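Long-range contacts in carbamate kinase (Aeropyrum pernix, PDB 2E9Y), which probably catalyses the reversible transfer of a phosphoryl group between ATP and carbamate, giving ADP and carbamoyl phosphate: residues G4-I9 against L227-L232; R48-H53 against V189-G194; V171-R176 against S220-T225. All blocks are in the same frame, centred on the assembly; numbering follows the deposited sequence.

Contact 1 of 3, residues G4-I9 against L227-L232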
loop_
_atom_site.group_PDB
_atom_site.type_symbol
_atom_site.label_atom_id
_atom_site.label_comp_id
_atom_site.label_asym_id
_atom_site.label_seq_id
_atom_site.Cartn_x
_atom_site.Cartn_y
_atom_site.Cartn_z
ATOM N N GLY A 4 -4.773 27.685 9.672
ATOM C CA GLY A 4 -4.047 26.616 8.928
ATOM C C GLY A 4 -3.112 25.804 9.807
ATOM O O GLY A 4 -2.026 25.407 9.376
ATOM N N ARG A 5 -3.524 25.553 11.046
ATOM C CA ARG A 5 -2.701 24.777 11.965
ATOM C C ARG A 5 -2.724 23.306 11.575
ATOM O O ARG A 5 -3.585 22.876 10.808
ATOM C CB ARG A 5 -3.191 24.953 13.402
ATOM C CG ARG A 5 -3.040 26.374 13.927
ATOM C CD ARG A 5 -3.089 26.417 15.445
ATOM N NE ARG A 5 -4.368 25.958 15.976
ATOM C CZ ARG A 5 -4.568 25.630 17.248
ATOM N NH1 ARG A 5 -3.568 25.709 18.117
ATOM N NH2 ARG A 5 -5.764 25.224 17.653
ATOM N N LEU A 6 -1.775 22.539 12.105
ATOM C CA LEU A 6 -1.678 21.117 11.795
ATOM C C LEU A 6 -2.074 20.221 12.959
ATOM O O LEU A 6 -1.666 20.440 14.098
ATOM C CB LEU A 6 -0.251 20.769 11.361
ATOM C CG LEU A 6 0.044 19.283 11.117
ATOM C CD1 LEU A 6 -0.820 18.769 9.977
ATOM C CD2 LEU A 6 1.519 19.105 10.790
ATOM N N ALA A 7 -2.866 19.200 12.664
ATOM C CA ALA A 7 -3.297 18.268 13.689
ATOM C C ALA A 7 -3.137 16.834 13.207
ATOM O O ALA A 7 -3.460 16.517 12.064
ATOM C CB ALA A 7 -4.752 18.526 14.050
ATOM N N VAL A 8 -2.606 15.979 14.072
ATOM C CA VAL A 8 -2.477 14.566 13.735
ATOM C C VAL A 8 -3.734 13.970 14.360
ATOM O O VAL A 8 -3.960 14.108 15.562
ATOM C CB VAL A 8 -1.207 13.930 14.357
ATOM C CG1 VAL A 8 -1.277 12.412 14.251
ATOM C CG2 VAL A 8 0.027 14.434 13.624
ATOM N N ILE A 9 -4.567 13.345 13.534
ATOM C CA ILE A 9 -5.819 12.761 14.001
ATOM C C ILE A 9 -5.752 11.244 13.906
ATOM O O ILE A 9 -5.688 10.689 12.813
ATOM C CB ILE A 9 -7.005 13.269 13.153
ATOM C CG1 ILE A 9 -7.061 14.800 13.227
ATOM C CG2 ILE A 9 -8.312 12.661 13.647
ATOM C CD1 ILE A 9 -8.021 15.445 12.252
ATOM N N LEU A 227 6.513 16.039 13.811
ATOM C CA LEU A 227 6.036 16.967 12.782
ATOM C C LEU A 227 5.865 18.384 13.336
ATOM O O LEU A 227 5.469 19.313 12.642
ATOM C CB LEU A 227 4.669 16.484 12.271
ATOM C CG LEU A 227 4.712 15.260 11.357
ATOM C CD1 LEU A 227 3.314 14.881 10.861
ATOM C CD2 LEU A 227 5.576 15.483 10.120
ATOM N N ASN A 228 6.124 18.531 14.646
ATOM C CA ASN A 228 5.827 19.806 15.294
ATOM C C ASN A 228 4.354 20.201 15.097
ATOM O O ASN A 228 4.033 21.342 14.793
ATOM C CB ASN A 228 6.731 20.883 14.689
ATOM C CG ASN A 228 8.180 20.547 14.938
ATOM O OD1 ASN A 228 9.044 20.769 14.096
ATOM N ND2 ASN A 228 8.461 20.090 16.170
ATOM N N ALA A 229 3.466 19.223 15.249
ATOM C CA ALA A 229 2.038 19.452 15.073
ATOM C C ALA A 229 1.521 20.373 16.168
ATOM O O ALA A 229 2.072 20.422 17.268
ATOM C CB ALA A 229 1.281 18.120 15.105
ATOM N N ASP A 230 0.451 21.096 15.861
ATOM C CA ASP A 230 -0.143 22.014 16.820
ATOM C C ASP A 230 -1.066 21.269 17.778
ATOM O O ASP A 230 -1.360 21.750 18.873
ATOM C CB ASP A 230 -0.938 23.095 16.078
ATOM C CG ASP A 230 -0.063 23.946 15.175
ATOM O OD1 ASP A 230 0.758 24.722 15.704
ATOM O OD2 ASP A 230 -0.191 23.837 13.938
ATOM N N LEU A 231 -1.514 20.084 17.373
ATOM C CA LEU A 231 -2.423 19.316 18.211
ATOM C C LEU A 231 -2.442 17.834 17.879
ATOM O O LEU A 231 -2.297 17.452 16.720
ATOM C CB LEU A 231 -3.845 19.870 18.062
ATOM C CG LEU A 231 -5.004 19.168 18.781
ATOM C CD1 LEU A 231 -4.836 19.300 20.286
ATOM C CD2 LEU A 231 -6.327 19.787 18.352
ATOM N N LEU A 232 -2.595 17.011 18.912
ATOM C CA LEU A 232 -2.708 15.567 18.745
ATOM C C LEU A 232 -4.148 15.265 19.128
ATOM O O LEU A 232 -4.606 15.638 20.213
ATOM C CB LEU A 232 -1.758 14.799 19.677
ATOM C CG LEU A 232 -2.024 13.285 19.775
ATOM C CD1 LEU A 232 -1.820 12.625 18.408
ATOM C CD2 LEU A 232 -1.105 12.654 20.805
#

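Contact 2 of 3, residues R48-H53 against V189-G194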
loop_
_atom_site.group_PDB
_atom_site.type_symbol
_atom_site.label_atom_id
_atom_site.label_comp_id
_atom_site.label_asym_id
_atom_site.label_seq_id
_atom_site.Cartn_x
_atom_site.Cartn_y
_atom_site.Cartn_z
ATOM N N ARG A 48 -5.341 21.567 8.936
ATOM C CA ARG A 48 -4.567 20.770 7.990
ATOM C C ARG A 48 -4.388 19.510 8.832
ATOM O O ARG A 48 -4.263 19.601 10.055
ATOM C CB ARG A 48 -3.209 21.407 7.674
ATOM C CG ARG A 48 -3.295 22.658 6.805
ATOM C CD ARG A 48 -1.924 23.083 6.281
ATOM N NE ARG A 48 -1.468 22.281 5.142
ATOM C CZ ARG A 48 -2.018 22.311 3.929
ATOM N NH1 ARG A 48 -3.053 23.106 3.684
ATOM N NH2 ARG A 48 -1.532 21.553 2.954
ATOM N N SER A 49 -4.387 18.339 8.210
ATOM C CA SER A 49 -4.268 17.132 9.008
ATOM C C SER A 49 -3.464 15.992 8.419
ATOM O O SER A 49 -3.235 15.912 7.213
ATOM C CB SER A 49 -5.661 16.598 9.328
ATOM O OG SER A 49 -6.320 16.197 8.135
ATOM N N VAL A 50 -3.033 15.122 9.322
ATOM C CA VAL A 50 -2.319 13.901 8.991
ATOM C C VAL A 50 -3.189 12.911 9.747
ATOM O O VAL A 50 -3.250 12.931 10.982
ATOM C CB VAL A 50 -0.889 13.879 9.550
ATOM C CG1 VAL A 50 -0.260 12.511 9.292
ATOM C CG2 VAL A 50 -0.053 14.958 8.878
ATOM N N ILE A 51 -3.887 12.073 8.992
ATOM C CA ILE A 51 -4.807 11.096 9.547
ATOM C C ILE A 51 -4.189 9.710 9.660
ATOM O O ILE A 51 -3.721 9.156 8.673
ATOM C CB ILE A 51 -6.061 10.992 8.653
ATOM C CG1 ILE A 51 -6.682 12.381 8.481
ATOM C CG2 ILE A 51 -7.051 10.001 9.247
ATOM C CD1 ILE A 51 -7.727 12.454 7.392
ATOM N N THR A 52 -4.177 9.161 10.868
ATOM C CA THR A 52 -3.640 7.822 11.078
ATOM C C THR A 52 -4.808 6.913 11.442
ATOM O O THR A 52 -5.929 7.387 11.663
ATOM C CB THR A 52 -2.608 7.788 12.216
ATOM O OG1 THR A 52 -3.263 8.040 13.461
ATOM C CG2 THR A 52 -1.533 8.839 11.991
ATOM N N HIS A 53 -4.550 5.613 11.516
ATOM C CA HIS A 53 -5.604 4.655 11.839
ATOM C C HIS A 53 -5.016 3.331 12.291
ATOM O O HIS A 53 -3.827 3.082 12.104
ATOM C CB HIS A 53 -6.468 4.410 10.603
ATOM C CG HIS A 53 -5.705 3.852 9.436
ATOM N ND1 HIS A 53 -5.415 2.509 9.302
ATOM C CD2 HIS A 53 -5.174 4.461 8.350
ATOM C CE1 HIS A 53 -4.744 2.317 8.181
ATOM N NE2 HIS A 53 -4.583 3.485 7.583
ATOM N N VAL A 189 -3.791 14.125 4.704
ATOM C CA VAL A 189 -2.800 13.103 4.380
ATOM C C VAL A 189 -3.052 11.886 5.260
ATOM O O VAL A 189 -3.242 12.027 6.466
ATOM C CB VAL A 189 -1.362 13.610 4.662
ATOM C CG1 VAL A 189 -0.352 12.485 4.453
ATOM C CG2 VAL A 189 -1.036 14.797 3.758
ATOM N N VAL A 190 -3.065 10.697 4.659
ATOM C CA VAL A 190 -3.272 9.466 5.419
ATOM C C VAL A 190 -1.905 8.811 5.593
ATOM O O VAL A 190 -1.179 8.623 4.620
ATOM C CB VAL A 190 -4.210 8.482 4.677
ATOM C CG1 VAL A 190 -4.321 7.169 5.456
ATOM C CG2 VAL A 190 -5.584 9.104 4.514
ATOM N N ALA A 191 -1.547 8.483 6.829
ATOM C CA ALA A 191 -0.250 7.868 7.069
ATOM C C ALA A 191 -0.206 7.048 8.347
ATOM O O ALA A 191 -1.161 7.022 9.124
ATOM C CB ALA A 191 0.838 8.952 7.110
ATOM N N LEU A 192 0.920 6.371 8.542
ATOM C CA LEU A 192 1.153 5.555 9.721
ATOM C C LEU A 192 0.019 4.565 9.973
ATOM O O LEU A 192 -0.371 4.331 11.112
ATOM C CB LEU A 192 1.349 6.477 10.937
ATOM C CG LEU A 192 2.325 6.044 12.033
ATOM C CD1 LEU A 192 3.628 5.580 11.407
ATOM C CD2 LEU A 192 2.579 7.210 12.982
ATOM N N GLY A 193 -0.495 3.965 8.903
ATOM C CA GLY A 193 -1.576 3.014 9.054
ATOM C C GLY A 193 -1.183 1.825 9.913
ATOM O O GLY A 193 -0.111 1.249 9.734
ATOM N N GLY A 194 -2.053 1.458 10.847
ATOM C CA GLY A 194 -1.807 0.304 11.709
ATOM C C GLY A 194 -0.670 0.549 12.712
ATOM O O GLY A 194 -0.190 -0.352 13.387
#

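Contact 3 of 3, residues V171-R176 against S220-T225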
loop_
_atom_site.group_PDB
_atom_site.type_symbol
_atom_site.label_atom_id
_atom_site.label_comp_id
_atom_site.label_asym_id
_atom_site.label_seq_id
_atom_site.Cartn_x
_atom_site.Cartn_y
_atom_site.Cartn_z
ATOM N N VAL A 171 10.111 4.526 18.345
ATOM C CA VAL A 171 11.263 5.370 18.653
ATOM C C VAL A 171 11.319 6.579 17.729
ATOM O O VAL A 171 11.583 7.696 18.171
ATOM C CB VAL A 171 12.574 4.577 18.533
ATOM C CG1 VAL A 171 13.765 5.489 18.793
ATOM C CG2 VAL A 171 12.559 3.421 19.529
ATOM N N SER A 172 11.072 6.350 16.444
ATOM C CA SER A 172 11.069 7.429 15.466
ATOM C C SER A 172 10.258 7.002 14.256
ATOM O O SER A 172 10.100 5.808 13.997
ATOM C CB SER A 172 12.502 7.781 15.042
ATOM O OG SER A 172 13.154 6.680 14.436
ATOM N N ILE A 173 9.724 7.977 13.529
ATOM C CA ILE A 173 8.949 7.675 12.330
ATOM C C ILE A 173 9.919 7.811 11.164
ATOM O O ILE A 173 10.299 8.917 10.775
ATOM C CB ILE A 173 7.772 8.653 12.152
ATOM C CG1 ILE A 173 6.899 8.665 13.418
ATOM C CG2 ILE A 173 6.950 8.254 10.936
ATOM C CD1 ILE A 173 6.416 7.288 13.879
ATOM N N VAL A 174 10.330 6.672 10.618
ATOM C CA VAL A 174 11.288 6.647 9.523
ATOM C C VAL A 174 10.896 7.531 8.344
ATOM O O VAL A 174 11.734 8.237 7.769
ATOM C CB VAL A 174 11.486 5.200 9.020
ATOM C CG1 VAL A 174 12.447 5.176 7.845
ATOM C CG2 VAL A 174 12.016 4.331 10.159
ATOM N N ASP A 175 9.616 7.506 8.004
ATOM C CA ASP A 175 9.114 8.262 6.870
ATOM C C ASP A 175 8.527 9.628 7.195
ATOM O O ASP A 175 7.747 10.182 6.423
ATOM C CB ASP A 175 8.111 7.387 6.126
ATOM C CG ASP A 175 8.771 6.161 5.539
ATOM O OD1 ASP A 175 9.546 6.325 4.572
ATOM O OD2 ASP A 175 8.544 5.047 6.057
ATOM N N ARG A 176 8.935 10.177 8.331
ATOM C CA ARG A 176 8.465 11.485 8.767
ATOM C C ARG A 176 8.569 12.551 7.672
ATOM O O ARG A 176 7.613 13.296 7.439
ATOM C CB ARG A 176 9.253 11.916 10.011
ATOM C CG ARG A 176 8.884 13.270 10.578
ATOM C CD ARG A 176 9.565 14.385 9.810
ATOM N NE ARG A 176 9.282 15.691 10.390
ATOM C CZ ARG A 176 9.615 16.844 9.822
ATOM N NH1 ARG A 176 10.245 16.852 8.652
ATOM N NH2 ARG A 176 9.315 17.987 10.421
ATOM N N SER A 220 1.230 7.601 16.696
ATOM C CA SER A 220 0.644 8.866 16.249
ATOM C C SER A 220 1.136 10.022 17.109
ATOM O O SER A 220 1.357 11.129 16.613
ATOM C CB SER A 220 -0.886 8.803 16.309
ATOM O OG SER A 220 -1.393 7.865 15.373
ATOM N N SER A 221 1.300 9.763 18.401
ATOM C CA SER A 221 1.786 10.788 19.317
ATOM C C SER A 221 3.207 11.167 18.911
ATOM O O SER A 221 3.548 12.349 18.807
ATOM C CB SER A 221 1.776 10.262 20.755
ATOM O OG SER A 221 2.170 11.272 21.670
ATOM N N LEU A 222 4.040 10.157 18.684
ATOM C CA LEU A 222 5.414 10.396 18.272
ATOM C C LEU A 222 5.451 11.171 16.959
ATOM O O LEU A 222 6.268 12.078 16.793
ATOM C CB LEU A 222 6.163 9.068 18.121
ATOM C CG LEU A 222 7.611 9.154 17.632
ATOM C CD1 LEU A 222 8.442 10.005 18.581
ATOM C CD2 LEU A 222 8.182 7.746 17.531
ATOM N N LEU A 223 4.573 10.818 16.022
ATOM C CA LEU A 223 4.526 11.510 14.733
ATOM C C LEU A 223 4.182 12.985 14.928
ATOM O O LEU A 223 4.794 13.857 14.316
ATOM C CB LEU A 223 3.479 10.881 13.804
ATOM C CG LEU A 223 3.333 11.553 12.430
ATOM C CD1 LEU A 223 4.661 11.497 11.682
ATOM C CD2 LEU A 223 2.246 10.852 11.617
ATOM N N ALA A 224 3.192 13.250 15.775
ATOM C CA ALA A 224 2.761 14.624 16.043
ATOM C C ALA A 224 3.934 15.437 16.582
ATOM O O ALA A 224 4.146 16.588 16.192
ATOM C CB ALA A 224 1.608 14.626 17.050
ATOM N N THR A 225 4.695 14.828 17.480
ATOM C CA THR A 225 5.853 15.482 18.066
ATOM C C THR A 225 6.935 15.746 17.018
ATOM O O THR A 225 7.510 16.834 16.979
ATOM C CB THR A 225 6.445 14.627 19.209
ATOM O OG1 THR A 225 5.519 14.587 20.300
ATOM C CG2 THR A 225 7.770 15.207 19.691
#

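Contact 1 of 3, residues G4-I9 against L227-L232
Asp-230 holds Leu-6 by both of its backbone polar atoms. Its OD2 accepts the Leu-6 N-H at 2.7 Å through the lone pair directed away from OD1, an almost straight bond (170°), while Asp-230 N donates to Leu-6 O at 2.8 Å. That carbonyl takes a second, weak bond from Leu-231 N. With an alanine in place of Asp-230 the carboxylate is gone, and the Leu-6 N-H would probably lose its acceptor, leaving the start of the strand less firmly fixed. Arg-5 passes its CB, CG and CD slantwise over the Asp-230 carboxyl, CB 3.2 Å from OD2, the guanidinium and carboxylate planes 31° apart; its NH1 stays 5.1 Å from Asp-230 OD1. Val-8 N bonds to Leu-231 O at 3.0 Å, joining parallel strands 6-10 and 231-236 within the central sheet of the amino acid kinase fold. Val-8 splits its methyls: CG2, beside its own backbone N, meets Ala-229 CB at 4.2 Å, and CG1 meets Leu-232 CD1, also at 4.2 Å. Further out, Ala-224 of helix 216-226 packs against Val-8, and Trp-47 touches Ala-7 and Leu-231. A Schellman motif at Asn-228 ends that helix.

Contact 2 of 3, residues R48-H53 against V189-G194
Ser-49 O takes the first bond between these strands, from Val-189 N at 3.1 Å; the Ser-49 hydroxyl itself bonds to Pro-187 O, two residues before Val-189. Val-50 pairs with Val-189, and its CG1 lies 4.3 Å from Ala-191 CB on the face that helix 176-185 covers through Ile-179. Ile-51 carries the central rungs of the parallel ladder. Its N donates to Val-189 O at 2.6 Å, nearly in line with the carbonyl, and its O receives Ala-191 N at 2.9 Å. Its side chain turns to the other face, the one also occupied by Val-190.

Thr-52 sets its CG2 anti to the carbonyl carbon, which brings this methyl alongside Leu-192, with both side chains pointing the same way: Thr-52 CG2 lies 3.9 Å from Leu-192 CB and also touches Ala-191 O. The OG1 branch goes elsewhere, to a hydrogen bond with Ser-220 OG of helix 216-226.

At His-53 the imidazole turns its face to Gly-193. With CG placed between the backbone N and the carbonyl carbon (chi1 60°), that face lies under Gly-193 CA, a CH-pi contact of 3.6 Å to the ring centroid. Val-190 CG1 comes at the ring edge, near CD2. Contact this close depends on Gly-193 having no side chain, since a CB would run into His-53 NE2. The His-53 carbonyl then takes Gly-194 N at 2.7 Å, whereas the buried His-53 N has no hydrogen-bond partner in the model. Gln-86 NE2 bonds to Gly-193 O.

Two neighbouring parallel strands running on into a Gly-Gly segment at their C-terminal ends are characteristic of the C-terminal edge of an alpha/beta sheet, where such folds commonly place their active sites.

Contact 3 of 3, residues V171-R176 against S220-T225
Ile-173 and Leu-222 point opposite ways and overlap flank to flank, with Ile-173 CD1 4.1 Å from Leu-222 CD2. Against Leu-223 the same isoleucine is set at about a right angle: its CG1 and CG2 both lie 4.0 Å from Leu-223 CD1, on the same side of that methyl. Ile-173 CG1 also reaches the helix backbone, 3.9 Å from Leu-223 CA. Leu-222, its CG anti to the backbone N (chi1 177°), lays CD2 against the peptide joining Val-171 to Ser-172, 3.4 Å from both Val-171 C and Ser-172 N.

No hydrogen bond crosses between the segments; the contact is van der Waals packing, side chain on side chain and Leu-222 on a peptide. Polar ties come from Gln-226, which accepts Ile-173 N through OE1 and Arg-176 NE through its main-chain O. Within the type I turn from Ile-173 to Arg-176, Asp-175 forms salt bridges with Arg-116 and with Lys-94 of the second subunit.

Leu-118 of strand 112-119 is paired with two residues, Val-171 and Ser-172, which makes a classic beta bulge. The axes of helix segment 220-225 and strand 171-173 cross at 68° and approach to 8.1 Å: helix-on-sheet packing, as in layered alpha/beta folds.

Overall arrangement
Contacts 1 and 2 are parallel strand pairings in one sheet, linked directly because strands 6-10 and 48-52 are neighbours in it; contact 3 instead sets helix 216-226 against strand 170-173. The chemistry follows: backbone ladders in the first two, van der Waals packing without hydrogen bonds in the third. Contact 2 is the most central and wholly buried, whereas contacts 1 and 3 are mostly buried but each include an exposed residue. Helix 216-226 ties them together, leading into the strand of contact 1 and meeting contact 2 through the Thr-52 to Ser-220 bond. Leu-192 of contact 2 also packs on both Ile-173 and Leu-223. Contact 3 alone reaches the second subunit.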